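Putative integron gene cassette protein (PDB 3FUY) is of unknown function, but is encoded on a mobile integron gene cassette and may offer a binding surface to a partner not yet identified. Local coordinates at residues Y110-V115 and E154-E159; G89-I94 and F167-D172; G43-L48 and E173-F178. One frame throughout, in Å; residues are numbered along the deposited sequence.

Overall arrangement
All three contacts lie on one mixed six-stranded sheet. Interaction 1 pairs strands 106-116 and 150-160; interactions 2 and 3 lay the C-terminal tail that follows strand 150-160 back over strand 91-100 and then over strand 44-49. Along the chain, the residues between the two halves of interaction 3 include all of interaction 2, and those between the halves of interaction 2 include all of interaction 1. Centres of interactions 1 and 2 are about 8 Å apart, 2 and 3 about 10 Å, 1 and 3 about 12 Å. The tail thus crosses the sheet on the face away from helices 59-79 and 121-138, and interactions 2 and 3 also touch the second subunit.

Interaction 1. Residues Y110-V115 and E154-E159; sequences YVDLIV and EMKLRE
Strands 106-116 and 150-160 are the two parallel strands of a beta-alpha-beta unit, and Val111 and Leu113 zip to the edge strand within it. Val111 N donates to Glu154 O at 2.9 Å, and Leu113 N reaches Lys156 O at 2.7 Å, nearly straight at 170°; Lys156 N and Arg158 N answer to Val111 O and Leu113 O. On the Asp112 face, Arg158 stretches out from CG to NE and sets NE 2.8 Å from Asp112 OD2, a salt bridge that meets the oxygen from above the carboxylate plane while lying in the guanidinium plane. A water probably donates to Asp112 OD1 and accepts from Arg158 NH2 and Lys156 NZ, whose main partner is Asp177. An asparagine here would probably leave Arg158 and Arg95, which also bridges OD2, without their shared negative charge. On the other face, selenomethionine Met155 extends out from the sheet with CG anti to the backbone N (chi1 180°) and brings SE to 3.9 Å from Leu113 CB. Leu113 and Met155 pack beneath helix 121-138, Leu113 against Ala131 and Met155 against Leu135, while strand 91-100 flanks Tyr110-Val115 as the next strand of the sheet.

Interaction 2. Residues G89-I94 and F167-D172; sequences GPHIRI and FHPDKD
Arg93 and Asp170 make the tight half of this contact. The arginine comes side-on and grips the carboxylate with two nitrogens: NE to Asp170 OD1 at 2.9 Å and NH2 to Asp170 OD2 at 2.8 Å. Both oxygens are met from above the carboxylate plane, the two flat groups being 58° apart. Bends at chi2 and chi3 fold the arginine chain back, so that Pro169 CB lies over one face of the guanidinium, 3.7 Å from Arg93 CD. Arg95 also bridges Asp170 OD1, and Arg93 NH2 has a second acceptor in Gly43 O, so the buried charges are shared among several groups. The loop meets strand 91-100 of the central sheet through a type I beta turn, His168 to Lys171, closed by Lys171 N to His168 O; the His168 ring helps fix it by accepting from Asp170 N through ND1 at 3.0 Å. Pro169 lays CG over the face of the His91 ring, 3.9 Å from its centroid, in a CH-pi contact. Packing is looser toward Phe167, whose ring edge meets His91 obliquely, planes at 47° and centroids 5.5 Å apart. A water on the opposite flank bridges Ile94 O and Asp170 OD2, 3.0 Å from the latter, probably as donor, and beyond the turn His168 packs on Phe55 and Pro56 of the second subunit.

Interaction 3. Residues G43-L48 and E173-F178; sequences GQFAVL and EYYKDF
The backbones of Phe45-Val47 and Tyr175-Phe178 keep their distance, the nearest CA atoms being those of Val47 and Phe178, 6.7 Å apart, so side chains bridge a strand and a C-terminal tail that here runs through a short 3-10 turn. Strand 44-49 lies inside the mixed sheet and starts at a G1 beta bulge, where Gly43 and Gln44 both face Asp39. Tyr175 reaches farthest across. Its ring forms a T-shaped (edge-to-face) pair with Phe45: the planes are 81° apart, the centroids are separated by 5.1 Å, and Phe45 CD2 sits over the tyrosine face toward its rim, 3.5 Å from Tyr175 CE1. Phe45 turns its CG anti to the backbone N (chi1 -171°), which carries the ring edge out from the strand to that face. Pro32 of the second subunit packs on both rings, so the aromatic pair also belongs to the subunit interface. Farther along the strand Val47 takes over. One methyl, CG2, lies 4.1 Å from Phe178 CB and touches the Tyr175 ring obliquely; the other, CG1, comes 3.7 Å from Phe178 O, the carbonyl that accepts from Arg49. The Phe178 ring itself leads off to the neighbouring strands, meeting Tyr110 and packing on Arg95 and Cys96. Within the tail, Phe178 N bonds to Tyr175 O at 2.8 Å, tying the two aromatic residues into one turn. Tyr175 donates its hydroxyl proton to the strand: OH lies 2.8 Å from Phe45 O and is tilted 34° from the carbonyl plane.

Interaction 1. Residues Y110-V115 and E154-E159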
loop_
_atom_site.group_PDB
_atom_site.type_symbol
_atom_site.label_atom_id
_atom_site.label_comp_id
_atom_site.label_asym_id
_atom_site.label_seq_id
_atom_site.Cartn_x
_atom_site.Cartn_y
_atom_site.Cartn_z
ATOM N N TYR B 110 -8.850 -10.926 -15.440
ATOM C CA TYR B 110 -9.482 -9.846 -16.201
ATOM C C TYR B 110 -8.453 -9.130 -17.055
ATOM O O TYR B 110 -7.472 -8.587 -16.527
ATOM C CB TYR B 110 -10.121 -8.821 -15.251
ATOM C CG TYR B 110 -11.228 -9.398 -14.433
ATOM C CD1 TYR B 110 -10.972 -10.001 -13.210
ATOM C CD2 TYR B 110 -12.542 -9.382 -14.907
ATOM C CE1 TYR B 110 -11.996 -10.560 -12.468
ATOM C CE2 TYR B 110 -13.562 -9.926 -14.175
ATOM C CZ TYR B 110 -13.295 -10.513 -12.961
ATOM O OH TYR B 110 -14.334 -11.043 -12.237
ATOM N N VAL B 111 -8.682 -9.115 -18.361
ATOM C CA VAL B 111 -7.767 -8.503 -19.305
ATOM C C VAL B 111 -8.562 -7.505 -20.124
ATOM O O VAL B 111 -9.775 -7.651 -20.260
ATOM C CB VAL B 111 -7.136 -9.553 -20.243
ATOM C CG1 VAL B 111 -6.434 -10.621 -19.433
ATOM C CG2 VAL B 111 -8.217 -10.211 -21.137
ATOM N N ASP B 112 -7.888 -6.476 -20.623
ATOM C CA ASP B 112 -8.481 -5.528 -21.562
ATOM C C ASP B 112 -7.847 -5.814 -22.914
ATOM O O ASP B 112 -6.633 -6.028 -22.992
ATOM C CB ASP B 112 -8.132 -4.069 -21.196
ATOM C CG ASP B 112 -8.986 -3.490 -20.064
ATOM O OD1 ASP B 112 -9.865 -4.180 -19.512
ATOM O OD2 ASP B 112 -8.761 -2.304 -19.718
ATOM N N LEU B 113 -8.651 -5.819 -23.975
ATOM C CA LEU B 113 -8.123 -5.806 -25.333
ATOM C C LEU B 113 -8.339 -4.402 -25.884
ATOM O O LEU B 113 -9.475 -3.932 -25.979
ATOM C CB LEU B 113 -8.824 -6.828 -26.241
ATOM C CG LEU B 113 -8.348 -6.854 -27.701
ATOM C CD1 LEU B 113 -7.031 -7.607 -27.836
ATOM C CD2 LEU B 113 -9.402 -7.471 -28.627
ATOM N N ILE B 114 -7.254 -3.729 -26.236
ATOM C CA ILE B 114 -7.351 -2.365 -26.753
ATOM C C ILE B 114 -7.001 -2.311 -28.235
ATOM O O ILE B 114 -5.875 -2.612 -28.615
ATOM C CB ILE B 114 -6.448 -1.385 -25.959
ATOM C CG1 ILE B 114 -6.689 -1.532 -24.453
ATOM C CG2 ILE B 114 -6.703 0.049 -26.399
ATOM C CD1 ILE B 114 -5.699 -0.737 -23.583
ATOM N N VAL B 115 -7.976 -1.940 -29.070
ATOM C CA VAL B 115 -7.733 -1.748 -30.498
ATOM C C VAL B 115 -7.804 -0.267 -30.855
ATOM O O VAL B 115 -8.331 0.537 -30.095
ATOM C CB VAL B 115 -8.723 -2.548 -31.390
ATOM C CG1 VAL B 115 -8.575 -4.042 -31.150
ATOM C CG2 VAL B 115 -10.153 -2.109 -31.135
ATOM N N GLU B 154 -11.790 -13.111 -18.515
ATOM C CA GLU B 154 -12.785 -12.232 -19.119
ATOM C C GLU B 154 -12.045 -11.117 -19.822
ATOM O O GLU B 154 -11.118 -10.509 -19.254
ATOM C CB GLU B 154 -13.721 -11.622 -18.070
ATOM C CG GLU B 154 -14.852 -12.516 -17.613
ATOM C CD GLU B 154 -15.880 -11.756 -16.787
ATOM O OE1 GLU B 154 -15.923 -10.509 -16.897
ATOM O OE2 GLU B 154 -16.637 -12.400 -16.022
HETATM N N MSE B 155 -12.472 -10.827 -21.043
HETATM C CA MSE B 155 -11.829 -9.824 -21.863
HETATM C C MSE B 155 -12.748 -8.637 -22.161
HETATM O O MSE B 155 -13.768 -8.770 -22.839
HETATM C CB MSE B 155 -11.373 -10.463 -23.167
HETATM C CG MSE B 155 -10.695 -9.504 -24.112
HETATM SE SE MSE B 155 -9.810 -10.506 -25.548
HETATM C CE MSE B 155 -9.512 -12.127 -24.572
ATOM N N LYS B 156 -12.376 -7.475 -21.643
ATOM C CA LYS B 156 -13.090 -6.239 -21.919
ATOM C C LYS B 156 -12.505 -5.624 -23.184
ATOM O O LYS B 156 -11.285 -5.657 -23.394
ATOM C CB LYS B 156 -12.944 -5.277 -20.726
ATOM C CG LYS B 156 -13.769 -4.021 -20.837
ATOM C CD LYS B 156 -13.544 -3.074 -19.668
ATOM C CE LYS B 156 -14.027 -3.667 -18.368
ATOM N NZ LYS B 156 -13.640 -2.799 -17.216
ATOM N N LEU B 157 -13.364 -5.077 -24.036
ATOM C CA LEU B 157 -12.914 -4.473 -25.282
ATOM C C LEU B 157 -12.921 -2.948 -25.188
ATOM O O LEU B 157 -13.875 -2.345 -24.697
ATOM C CB LEU B 157 -13.794 -4.932 -26.444
ATOM C CG LEU B 157 -14.133 -6.422 -26.466
ATOM C CD1 LEU B 157 -15.268 -6.732 -27.466
ATOM C CD2 LEU B 157 -12.890 -7.232 -26.792
ATOM N N ARG B 158 -11.846 -2.327 -25.657
ATOM C CA ARG B 158 -11.732 -0.876 -25.630
ATOM C C ARG B 158 -11.283 -0.422 -26.993
ATOM O O ARG B 158 -10.654 -1.173 -27.730
ATOM C CB ARG B 158 -10.702 -0.411 -24.576
ATOM C CG ARG B 158 -11.110 -0.682 -23.129
ATOM C CD ARG B 158 -10.063 -0.179 -22.144
ATOM N NE ARG B 158 -10.463 -0.358 -20.745
ATOM C CZ ARG B 158 -11.316 0.436 -20.100
ATOM N NH1 ARG B 158 -11.853 1.479 -20.728
ATOM N NH2 ARG B 158 -11.626 0.198 -18.825
ATOM N N GLU B 159 -11.607 0.815 -27.333
ATOM C CA GLU B 159 -10.981 1.444 -28.475
ATOM C C GLU B 159 -10.420 2.778 -28.007
ATOM O O GLU B 159 -10.964 3.423 -27.105
ATOM C CB GLU B 159 -11.944 1.596 -29.659
ATOM C CG GLU B 159 -12.961 2.719 -29.554
ATOM C CD GLU B 159 -13.855 2.812 -30.799
ATOM O OE1 GLU B 159 -13.343 3.135 -31.895
ATOM O OE2 GLU B 159 -15.073 2.564 -30.677
HETATM O O HOH W 1 -16.991 -12.895 -13.238
HETATM O O HOH W 2 -10.800 -2.304 -17.597
#

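Interaction 2. Residues G89-I94 and F167-D172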
loop_
_atom_site.group_PDB
_atom_site.type_symbol
_atom_site.label_atom_id
_atom_site.label_comp_id
_atom_site.label_asym_id
_atom_site.label_seq_id
_atom_site.Cartn_x
_atom_site.Cartn_y
_atom_site.Cartn_z
ATOM N N GLY B 89 -1.406 -1.874 -32.503
ATOM C CA GLY B 89 -2.280 -2.688 -31.682
ATOM C C GLY B 89 -2.529 -4.027 -32.337
ATOM O O GLY B 89 -1.972 -4.315 -33.393
ATOM N N PRO B 90 -3.355 -4.863 -31.701
ATOM C CA PRO B 90 -4.000 -4.538 -30.421
ATOM C C PRO B 90 -3.071 -4.695 -29.207
ATOM O O PRO B 90 -2.043 -5.368 -29.295
ATOM C CB PRO B 90 -5.129 -5.563 -30.334
ATOM C CG PRO B 90 -4.668 -6.722 -31.173
ATOM C CD PRO B 90 -3.799 -6.154 -32.258
ATOM N N HIS B 91 -3.453 -4.072 -28.093
ATOM C CA HIS B 91 -2.810 -4.291 -26.801
ATOM C C HIS B 91 -3.635 -5.291 -25.984
ATOM O O HIS B 91 -4.867 -5.183 -25.913
ATOM C CB HIS B 91 -2.757 -2.993 -25.992
ATOM C CG HIS B 91 -1.862 -1.933 -26.554
ATOM N ND1 HIS B 91 -0.513 -1.861 -26.268
ATOM C CD2 HIS B 91 -2.138 -0.854 -27.324
ATOM C CE1 HIS B 91 0.010 -0.808 -26.870
ATOM N NE2 HIS B 91 -0.956 -0.176 -27.513
ATOM N N ILE B 92 -2.969 -6.254 -25.352
ATOM C CA ILE B 92 -3.638 -7.125 -24.398
ATOM C C ILE B 92 -3.033 -6.822 -23.040
ATOM O O ILE B 92 -1.834 -6.997 -22.846
ATOM C CB ILE B 92 -3.415 -8.620 -24.709
ATOM C CG1 ILE B 92 -3.759 -8.941 -26.159
ATOM C CG2 ILE B 92 -4.244 -9.470 -23.792
ATOM C CD1 ILE B 92 -3.735 -10.438 -26.455
ATOM N N ARG B 93 -3.849 -6.361 -22.101
ATOM C CA ARG B 93 -3.325 -5.901 -20.824
ATOM C C ARG B 93 -4.010 -6.593 -19.665
ATOM O O ARG B 93 -5.236 -6.699 -19.639
ATOM C CB ARG B 93 -3.512 -4.383 -20.688
ATOM C CG ARG B 93 -2.976 -3.581 -21.863
ATOM C CD ARG B 93 -1.455 -3.757 -22.031
ATOM N NE ARG B 93 -0.702 -3.417 -20.820
ATOM C CZ ARG B 93 0.629 -3.442 -20.752
ATOM N NH1 ARG B 93 1.339 -3.764 -21.825
ATOM N NH2 ARG B 93 1.255 -3.127 -19.624
ATOM N N ILE B 94 -3.233 -7.065 -18.691
ATOM C CA ILE B 94 -3.862 -7.680 -17.528
ATOM C C ILE B 94 -4.377 -6.574 -16.595
ATOM O O ILE B 94 -3.798 -5.484 -16.535
ATOM C CB ILE B 94 -2.897 -8.632 -16.798
ATOM C CG1 ILE B 94 -3.657 -9.523 -15.827
ATOM C CG2 ILE B 94 -1.779 -7.852 -16.071
ATOM C CD1 ILE B 94 -2.829 -10.720 -15.317
ATOM N N PHE B 167 -3.157 8.648 -24.221
ATOM C CA PHE B 167 -3.283 7.195 -24.128
ATOM C C PHE B 167 -2.083 6.487 -23.499
ATOM O O PHE B 167 -0.935 6.710 -23.890
ATOM C CB PHE B 167 -3.544 6.569 -25.502
ATOM C CG PHE B 167 -3.449 5.069 -25.493
ATOM C CD1 PHE B 167 -4.465 4.307 -24.942
ATOM C CD2 PHE B 167 -2.327 4.426 -25.991
ATOM C CE1 PHE B 167 -4.371 2.923 -24.906
ATOM C CE2 PHE B 167 -2.228 3.045 -25.949
ATOM C CZ PHE B 167 -3.245 2.299 -25.409
ATOM N N HIS B 168 -2.370 5.629 -22.526
ATOM C CA HIS B 168 -1.407 4.649 -22.027
ATOM C C HIS B 168 -2.173 3.339 -21.774
ATOM O O HIS B 168 -3.273 3.366 -21.231
ATOM C CB HIS B 168 -0.740 5.158 -20.743
ATOM C CG HIS B 168 0.404 4.311 -20.272
ATOM N ND1 HIS B 168 0.226 3.056 -19.728
ATOM C CD2 HIS B 168 1.740 4.542 -20.256
ATOM C CE1 HIS B 168 1.402 2.547 -19.406
ATOM N NE2 HIS B 168 2.337 3.432 -19.708
ATOM N N PRO B 169 -1.604 2.192 -22.183
ATOM C CA PRO B 169 -2.326 0.915 -22.058
ATOM C C PRO B 169 -2.708 0.545 -20.629
ATOM O O PRO B 169 -3.611 -0.275 -20.464
ATOM C CB PRO B 169 -1.322 -0.112 -22.598
ATOM C CG PRO B 169 -0.400 0.666 -23.468
ATOM C CD PRO B 169 -0.293 2.022 -22.832
ATOM N N ASP B 170 -2.046 1.121 -19.623
ATOM C CA ASP B 170 -2.378 0.836 -18.230
ATOM C C ASP B 170 -2.864 2.069 -17.442
ATOM O O ASP B 170 -2.675 2.149 -16.234
ATOM C CB ASP B 170 -1.176 0.235 -17.501
ATOM C CG ASP B 170 -0.902 -1.211 -17.874
ATOM O OD1 ASP B 170 -1.701 -1.828 -18.614
ATOM O OD2 ASP B 170 0.150 -1.725 -17.423
ATOM N N LYS B 171 -3.510 3.009 -18.115
ATOM C CA LYS B 171 -4.085 4.178 -17.443
ATOM C C LYS B 171 -4.850 3.754 -16.189
ATOM O O LYS B 171 -5.490 2.702 -16.178
ATOM C CB LYS B 171 -5.027 4.902 -18.405
ATOM C CG LYS B 171 -5.284 6.347 -18.082
ATOM C CD LYS B 171 -6.442 6.884 -18.915
ATOM C CE LYS B 171 -6.220 6.626 -20.405
ATOM N NZ LYS B 171 -7.384 7.102 -21.221
ATOM N N ASP B 172 -4.791 4.572 -15.142
ATOM C CA ASP B 172 -5.393 4.222 -13.858
ATOM C C ASP B 172 -6.895 3.956 -13.943
ATOM O O ASP B 172 -7.428 3.119 -13.209
ATOM C CB ASP B 172 -5.086 5.276 -12.785
ATOM C CG ASP B 172 -5.741 6.631 -13.063
ATOM O OD1 ASP B 172 -6.405 6.801 -14.116
ATOM O OD2 ASP B 172 -5.581 7.534 -12.206
HETATM O O HOH W 3 -0.893 -4.462 -17.066
#

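Interaction 3. Residues G43-L48 and E173-F178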
loop_
_atom_site.group_PDB
_atom_site.type_symbol
_atom_site.label_atom_id
_atom_site.label_comp_id
_atom_site.label_asym_id
_atom_site.label_seq_id
_atom_site.Cartn_x
_atom_site.Cartn_y
_atom_site.Cartn_z
ATOM N N GLY B 43 6.735 -3.252 -17.119
ATOM C CA GLY B 43 5.762 -2.194 -17.339
ATOM C C GLY B 43 4.336 -2.726 -17.241
ATOM O O GLY B 43 3.528 -2.518 -18.134
ATOM N N GLN B 44 4.033 -3.436 -16.156
ATOM C CA GLN B 44 2.677 -3.939 -15.959
ATOM C C GLN B 44 2.154 -3.591 -14.582
ATOM O O GLN B 44 2.934 -3.356 -13.650
ATOM C CB GLN B 44 2.649 -5.458 -16.121
ATOM C CG GLN B 44 2.830 -5.956 -17.527
ATOM C CD GLN B 44 2.857 -7.482 -17.553
ATOM O OE1 GLN B 44 3.833 -8.084 -17.118
ATOM N NE2 GLN B 44 1.770 -8.109 -18.032
ATOM N N PHE B 45 0.832 -3.618 -14.443
ATOM C CA PHE B 45 0.180 -3.426 -13.153
ATOM C C PHE B 45 -0.980 -4.400 -13.030
ATOM O O PHE B 45 -1.765 -4.542 -13.959
ATOM C CB PHE B 45 -0.331 -1.986 -13.021
ATOM C CG PHE B 45 -0.833 -1.644 -11.652
ATOM C CD1 PHE B 45 -0.006 -0.992 -10.745
ATOM C CD2 PHE B 45 -2.132 -1.953 -11.267
ATOM C CE1 PHE B 45 -0.464 -0.664 -9.470
ATOM C CE2 PHE B 45 -2.595 -1.640 -9.987
ATOM C CZ PHE B 45 -1.762 -0.980 -9.095
ATOM N N ALA B 46 -1.081 -5.092 -11.900
ATOM C CA ALA B 46 -2.241 -5.949 -11.672
ATOM C C ALA B 46 -2.761 -5.809 -10.263
ATOM O O ALA B 46 -2.001 -5.568 -9.320
ATOM C CB ALA B 46 -1.899 -7.413 -11.965
ATOM N N VAL B 47 -4.066 -5.982 -10.122
ATOM C CA VAL B 47 -4.664 -6.138 -8.817
ATOM C C VAL B 47 -4.871 -7.620 -8.514
ATOM O O VAL B 47 -5.445 -8.358 -9.308
ATOM C CB VAL B 47 -6.009 -5.394 -8.712
ATOM C CG1 VAL B 47 -6.595 -5.567 -7.319
ATOM C CG2 VAL B 47 -5.827 -3.896 -9.039
ATOM N N LEU B 48 -4.417 -8.043 -7.343
ATOM C CA LEU B 48 -4.707 -9.376 -6.860
ATOM C C LEU B 48 -5.838 -9.341 -5.821
ATOM O O LEU B 48 -5.783 -8.594 -4.834
ATOM C CB LEU B 48 -3.458 -10.007 -6.266
ATOM C CG LEU B 48 -3.668 -11.349 -5.570
ATOM C CD1 LEU B 48 -4.187 -12.396 -6.571
ATOM C CD2 LEU B 48 -2.360 -11.788 -4.943
ATOM N N GLU B 173 -7.557 4.659 -14.854
ATOM C CA GLU B 173 -8.989 4.498 -15.116
ATOM C C GLU B 173 -9.369 3.029 -15.395
ATOM O O GLU B 173 -10.414 2.529 -14.946
ATOM C CB GLU B 173 -9.354 5.404 -16.304
ATOM C CG GLU B 173 -10.640 5.088 -17.052
ATOM C CD GLU B 173 -10.718 5.829 -18.391
ATOM O OE1 GLU B 173 -9.871 6.717 -18.631
ATOM O OE2 GLU B 173 -11.621 5.527 -19.205
ATOM N N TYR B 174 -8.506 2.333 -16.125
ATOM C CA TYR B 174 -8.765 0.948 -16.514
ATOM C C TYR B 174 -8.790 -0.035 -15.350
ATOM O O TYR B 174 -9.104 -1.212 -15.549
ATOM C CB TYR B 174 -7.742 0.468 -17.542
ATOM C CG TYR B 174 -7.644 1.300 -18.794
ATOM C CD1 TYR B 174 -8.747 1.974 -19.301
ATOM C CD2 TYR B 174 -6.439 1.397 -19.488
ATOM C CE1 TYR B 174 -8.649 2.733 -20.461
ATOM C CE2 TYR B 174 -6.329 2.150 -20.646
ATOM C CZ TYR B 174 -7.437 2.816 -21.131
ATOM O OH TYR B 174 -7.324 3.558 -22.298
ATOM N N TYR B 175 -8.445 0.428 -14.148
ATOM C CA TYR B 175 -8.409 -0.444 -12.974
ATOM C C TYR B 175 -9.515 -0.145 -11.961
ATOM O O TYR B 175 -9.611 -0.819 -10.940
ATOM C CB TYR B 175 -7.039 -0.354 -12.281
ATOM C CG TYR B 175 -5.918 -0.917 -13.124
ATOM C CD1 TYR B 175 -5.473 -2.223 -12.947
ATOM C CD2 TYR B 175 -5.334 -0.159 -14.118
ATOM C CE1 TYR B 175 -4.441 -2.748 -13.742
ATOM C CE2 TYR B 175 -4.315 -0.667 -14.914
ATOM C CZ TYR B 175 -3.873 -1.963 -14.720
ATOM O OH TYR B 175 -2.858 -2.463 -15.511
ATOM N N LYS B 176 -10.320 0.877 -12.235
ATOM C CA LYS B 176 -11.376 1.291 -11.308
ATOM C C LYS B 176 -12.297 0.161 -10.839
ATOM O O LYS B 176 -12.766 0.187 -9.702
ATOM C CB LYS B 176 -12.231 2.401 -11.913
ATOM C CG LYS B 176 -11.652 3.793 -11.783
ATOM C CD LYS B 176 -12.707 4.834 -12.154
ATOM C CE LYS B 176 -12.083 6.187 -12.483
ATOM N NZ LYS B 176 -12.796 6.824 -13.638
ATOM N N ASP B 177 -12.553 -0.821 -11.706
ATOM C CA ASP B 177 -13.421 -1.944 -11.358
ATOM C C ASP B 177 -12.882 -2.732 -10.193
ATOM O O ASP B 177 -13.638 -3.409 -9.494
ATOM C CB ASP B 177 -13.550 -2.929 -12.526
ATOM C CG ASP B 177 -14.486 -2.443 -13.603
ATOM O OD1 ASP B 177 -15.278 -1.525 -13.327
ATOM O OD2 ASP B 177 -14.430 -2.986 -14.731
ATOM N N PHE B 178 -11.563 -2.674 -10.013
ATOM C CA PHE B 178 -10.870 -3.625 -9.150
ATOM C C PHE B 178 -10.289 -3.042 -7.854
ATOM O O PHE B 178 -9.776 -3.779 -7.009
ATOM C CB PHE B 178 -9.783 -4.341 -9.968
ATOM C CG PHE B 178 -10.278 -4.865 -11.294
ATOM C CD1 PHE B 178 -11.080 -6.009 -11.359
ATOM C CD2 PHE B 178 -9.985 -4.194 -12.465
ATOM C CE1 PHE B 178 -11.553 -6.478 -12.575
ATOM C CE2 PHE B 178 -10.454 -4.661 -13.692
ATOM C CZ PHE B 178 -11.240 -5.801 -13.745
#